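Local coordinates for kelch-like protein 7 (Homo sapiens, PDB 3II7) that serves as the substrate-specific adapter of a CUL3-RBX1 E3 ubiquitin ligase, its Kelch-repeat beta-propeller being the domain seen in this structure, at residues K45-V58 with P285-C297. Sequence-based numbering, arbitrary orientation.
Sequences KRRDAACVFWDNVV and PVTSCLICVVDTC. With EDO (1,2-ethanediol), chain H; EDO (1,2-ethanediol), chain G; EDO (1,2-ethanediol), chain N; EDO (1,2-ethanediol), chain I.
L290, F53 and C51 bury the most surface where two blades of the Kelch beta-propeller meet. Strands 50-54 and 290-295 are the innermost of their four-stranded sheets; their axes run nearly parallel (14°) and approach to 6.4 Å, yet no direct hydrogen bond joins the segments, and side chains make the contact. The F53 ring lies flat over the opposing backbone: V294 CA sits 3.9 Å from the ring centroid and 1° off its normal, a CH-pi contact. CG anti to the backbone N (chi1 178°) carries the ring there, and V294 CG1 meets F53 CD1 at 3.8 Å. C51 SG lies 3.7 Å from C292 CB and 3.3 Å from I291 O, while C292 SG lies 4.0 Å from V58 CG2. L290 places CD2 3.5 Å from A49 O, and its CB packs on C51 SG. Beyond L290 the tips of K45 and V286 meet, K45 NZ donates to a water (2.8 Å) that also pairs with S288 OG, and ethanediol molecules, probably from the crystallisation liquor, bind the R46 and A49 backbone. The chemistry implies that the blade closed by C-terminal strand 290-295 and its neighbour beginning with 50-54 adhere mainly by apolar and sulfur contacts.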
# COMPACT_ATOMS: atom_id res chain seq x y z
N LYS A 45 15.65 -1.29 8.11
CA LYS A 45 14.24 -1.02 8.11
C LYS A 45 13.97 0.46 8.23
O LYS A 45 14.64 1.15 9.01
CB LYS A 45 13.58 -1.63 9.34
CG LYS A 45 13.59 -3.10 9.46
CD LYS A 45 13.26 -3.53 10.91
CE LYS A 45 11.78 -3.57 11.17
NZ LYS A 45 11.18 -4.75 10.51
N ARG A 46 12.97 0.92 7.48
CA ARG A 46 12.41 2.25 7.62
C ARG A 46 11.12 2.16 8.42
O ARG A 46 10.35 1.19 8.27
CB ARG A 46 12.04 2.83 6.27
CG ARG A 46 13.18 3.05 5.34
CD ARG A 46 12.76 3.83 4.14
NE ARG A 46 13.84 3.94 3.17
CZ ARG A 46 14.02 4.96 2.32
NH1 ARG A 46 13.20 6.01 2.31
NH2 ARG A 46 15.05 4.95 1.48
N ARG A 47 10.86 3.19 9.22
CA ARG A 47 9.57 3.35 9.89
C ARG A 47 8.59 4.10 8.99
O ARG A 47 8.90 5.18 8.55
CB ARG A 47 9.73 4.16 11.18
CG ARG A 47 8.44 4.40 11.94
CD ARG A 47 8.60 5.45 13.07
NE ARG A 47 9.62 5.03 14.03
CZ ARG A 47 10.87 5.49 14.09
NH1 ARG A 47 11.31 6.43 13.24
NH2 ARG A 47 11.70 5.02 15.01
N ASP A 48 7.41 3.51 8.76
CA ASP A 48 6.31 4.19 8.09
C ASP A 48 6.67 4.76 6.71
O ASP A 48 6.36 5.91 6.40
CB ASP A 48 5.74 5.26 9.03
CG ASP A 48 5.10 4.65 10.29
OD1 ASP A 48 4.55 3.52 10.19
OD2 ASP A 48 5.17 5.29 11.34
N ALA A 49 7.34 3.96 5.90
CA ALA A 49 7.64 4.32 4.49
C ALA A 49 6.58 3.76 3.55
O ALA A 49 5.50 3.28 3.99
CB ALA A 49 9.05 3.82 4.11
N ALA A 50 6.84 3.86 2.25
CA ALA A 50 5.97 3.34 1.20
C ALA A 50 6.81 2.73 0.11
O ALA A 50 7.99 3.04 -0.02
CB ALA A 50 5.09 4.45 0.62
N CYS A 51 6.20 1.83 -0.68
CA CYS A 51 6.91 1.26 -1.81
C CYS A 51 6.01 1.21 -3.04
O CYS A 51 4.79 1.33 -2.92
CB CYS A 51 7.47 -0.10 -1.49
SG CYS A 51 6.30 -1.41 -1.57
N VAL A 52 6.62 1.11 -4.21
CA VAL A 52 5.86 1.06 -5.44
C VAL A 52 6.72 0.37 -6.49
O VAL A 52 7.94 0.51 -6.48
CB VAL A 52 5.43 2.51 -5.89
CG1 VAL A 52 6.61 3.49 -5.76
CG2 VAL A 52 4.86 2.52 -7.30
N PHE A 53 6.08 -0.37 -7.38
CA PHE A 53 6.77 -1.05 -8.45
C PHE A 53 6.48 -0.41 -9.79
O PHE A 53 5.31 -0.13 -10.11
CB PHE A 53 6.37 -2.51 -8.50
CG PHE A 53 7.00 -3.26 -9.60
CD1 PHE A 53 8.32 -3.70 -9.49
CD2 PHE A 53 6.29 -3.57 -10.75
CE1 PHE A 53 8.90 -4.44 -10.53
CE2 PHE A 53 6.89 -4.28 -11.79
CZ PHE A 53 8.17 -4.72 -11.68
N TRP A 54 7.53 -0.18 -10.59
CA TRP A 54 7.36 0.25 -11.99
C TRP A 54 8.53 -0.25 -12.83
O TRP A 54 9.67 -0.04 -12.46
CB TRP A 54 7.25 1.77 -12.14
CG TRP A 54 7.05 2.16 -13.55
CD1 TRP A 54 7.99 2.65 -14.40
CD2 TRP A 54 5.86 1.97 -14.32
NE1 TRP A 54 7.46 2.82 -15.65
CE2 TRP A 54 6.15 2.42 -15.63
CE3 TRP A 54 4.58 1.50 -14.03
CZ2 TRP A 54 5.20 2.39 -16.65
CZ3 TRP A 54 3.62 1.49 -15.05
CH2 TRP A 54 3.94 1.93 -16.34
N ASP A 55 8.22 -0.89 -13.96
CA ASP A 55 9.23 -1.26 -14.99
C ASP A 55 10.52 -1.84 -14.38
O ASP A 55 11.62 -1.29 -14.50
CB ASP A 55 9.52 -0.05 -15.87
CG ASP A 55 10.39 -0.37 -17.06
OD1 ASP A 55 10.35 -1.50 -17.59
OD2 ASP A 55 11.13 0.54 -17.46
N ASN A 56 10.33 -2.97 -13.73
CA ASN A 56 11.40 -3.78 -13.14
C ASN A 56 12.07 -3.24 -11.87
O ASN A 56 13.04 -3.86 -11.39
CB ASN A 56 12.46 -4.13 -14.18
CG ASN A 56 11.91 -4.99 -15.31
OD1 ASN A 56 11.01 -5.82 -15.09
ND2 ASN A 56 12.47 -4.84 -16.49
N VAL A 57 11.55 -2.14 -11.33
CA VAL A 57 12.13 -1.49 -10.16
C VAL A 57 11.11 -1.32 -9.03
O VAL A 57 10.00 -0.78 -9.26
CB VAL A 57 12.74 -0.12 -10.53
CG1 VAL A 57 13.41 0.53 -9.28
CG2 VAL A 57 13.75 -0.27 -11.66
N VAL A 58 11.51 -1.75 -7.81
CA VAL A 58 10.78 -1.42 -6.57
C VAL A 58 11.42 -0.17 -6.00
O VAL A 58 12.64 -0.14 -5.77
CB VAL A 58 10.86 -2.52 -5.52
CG1 VAL A 58 10.15 -2.08 -4.23
CG2 VAL A 58 10.25 -3.87 -6.04
N PRO A 285 6.54 -12.49 9.19
CA PRO A 285 6.56 -12.11 10.62
C PRO A 285 6.83 -10.63 10.88
O PRO A 285 6.64 -10.16 12.00
CB PRO A 285 7.69 -12.96 11.17
CG PRO A 285 8.62 -13.16 9.99
CD PRO A 285 7.70 -13.34 8.84
N VAL A 286 7.27 -9.91 9.85
CA VAL A 286 7.49 -8.46 9.94
C VAL A 286 6.22 -7.75 9.51
O VAL A 286 5.97 -7.53 8.30
CB VAL A 286 8.68 -8.01 9.08
CG1 VAL A 286 8.95 -6.50 9.29
CG2 VAL A 286 9.91 -8.84 9.42
N THR A 287 5.40 -7.38 10.50
CA THR A 287 4.06 -6.86 10.24
C THR A 287 4.08 -5.46 9.67
O THR A 287 3.13 -5.04 9.03
CB THR A 287 3.16 -6.93 11.53
OG1 THR A 287 3.70 -6.09 12.54
CG2 THR A 287 3.07 -8.39 12.06
N SER A 288 5.16 -4.72 9.90
CA SER A 288 5.29 -3.37 9.35
C SER A 288 6.09 -3.32 8.03
O SER A 288 6.66 -2.30 7.69
CB SER A 288 5.94 -2.47 10.38
OG SER A 288 7.22 -2.95 10.72
N CYS A 289 6.10 -4.42 7.30
CA CYS A 289 6.82 -4.50 6.07
C CYS A 289 6.15 -3.65 4.99
O CYS A 289 4.99 -3.26 5.11
CB CYS A 289 6.86 -5.95 5.58
SG CYS A 289 5.26 -6.68 5.24
N LEU A 290 6.92 -3.36 3.96
CA LEU A 290 6.42 -2.82 2.71
C LEU A 290 6.06 -3.98 1.79
O LEU A 290 6.70 -5.05 1.83
CB LEU A 290 7.48 -1.91 2.08
CG LEU A 290 7.94 -0.78 2.99
CD1 LEU A 290 9.09 -0.05 2.31
CD2 LEU A 290 6.75 0.14 3.25
N ILE A 291 5.01 -3.79 1.01
CA ILE A 291 4.52 -4.85 0.11
C ILE A 291 4.13 -4.27 -1.26
O ILE A 291 3.55 -3.16 -1.34
CB ILE A 291 3.29 -5.57 0.77
CG1 ILE A 291 2.85 -6.78 -0.11
CG2 ILE A 291 2.16 -4.58 1.07
CD1 ILE A 291 1.82 -7.71 0.60
N CYS A 292 4.46 -5.00 -2.33
CA CYS A 292 4.03 -4.62 -3.66
C CYS A 292 4.06 -5.84 -4.57
O CYS A 292 4.71 -6.85 -4.26
CB CYS A 292 4.88 -3.48 -4.24
SG CYS A 292 6.58 -3.88 -4.54
N VAL A 293 3.33 -5.75 -5.67
CA VAL A 293 3.36 -6.78 -6.68
C VAL A 293 4.45 -6.44 -7.69
O VAL A 293 4.53 -5.28 -8.17
CB VAL A 293 2.01 -6.91 -7.40
CG1 VAL A 293 2.10 -7.97 -8.56
CG2 VAL A 293 0.94 -7.24 -6.40
N VAL A 294 5.31 -7.41 -7.98
CA VAL A 294 6.35 -7.25 -8.99
C VAL A 294 6.09 -8.19 -10.17
O VAL A 294 5.58 -9.28 -10.01
CB VAL A 294 7.78 -7.52 -8.42
CG1 VAL A 294 8.03 -6.71 -7.18
CG2 VAL A 294 7.99 -8.94 -8.15
N ASP A 295 6.47 -7.74 -11.36
CA ASP A 295 6.70 -8.62 -12.50
C ASP A 295 8.22 -8.90 -12.69
O ASP A 295 9.01 -7.96 -12.83
CB ASP A 295 6.16 -7.97 -13.75
CG ASP A 295 5.94 -8.95 -14.86
OD1 ASP A 295 6.46 -10.09 -14.77
OD2 ASP A 295 5.25 -8.59 -15.82
N THR A 296 8.61 -10.18 -12.68
CA THR A 296 10.05 -10.55 -12.76
C THR A 296 10.56 -10.82 -14.21
O THR A 296 11.69 -11.28 -14.39
CB THR A 296 10.40 -11.79 -11.85
OG1 THR A 296 9.70 -12.96 -12.32
CG2 THR A 296 10.03 -11.54 -10.38
N CYS A 297 9.74 -10.51 -15.21
CA CYS A 297 10.07 -10.83 -16.63
C CYS A 297 11.22 -9.97 -17.23
O CYS A 297 11.31 -8.76 -17.01
CB CYS A 297 8.82 -10.72 -17.51
SG CYS A 297 8.15 -9.04 -17.64
C1 EDO H . 6.98 0.62 6.19
O1 EDO H . 8.10 1.37 6.64
C2 EDO H . 5.92 0.45 7.26
O2 EDO H . 4.72 0.00 6.62
C1 EDO G . 11.38 -1.64 5.15
O1 EDO G . 12.05 -0.38 5.14
C2 EDO G . 10.12 -1.59 6.02
O2 EDO G . 10.47 -1.33 7.40
C1 EDO N . 6.98 -6.25 14.17
O1 EDO N . 6.19 -7.24 13.53
C2 EDO N . 7.96 -5.70 13.17
O2 EDO N . 7.21 -5.08 12.13
C1 EDO I . 2.76 -2.40 12.60
O1 EDO I . 3.40 -3.65 12.85
C2 EDO I . 1.47 -2.62 11.84
O2 EDO I . 1.69 -3.15 10.49
O HOH W 1 9.70 -3.18 8.79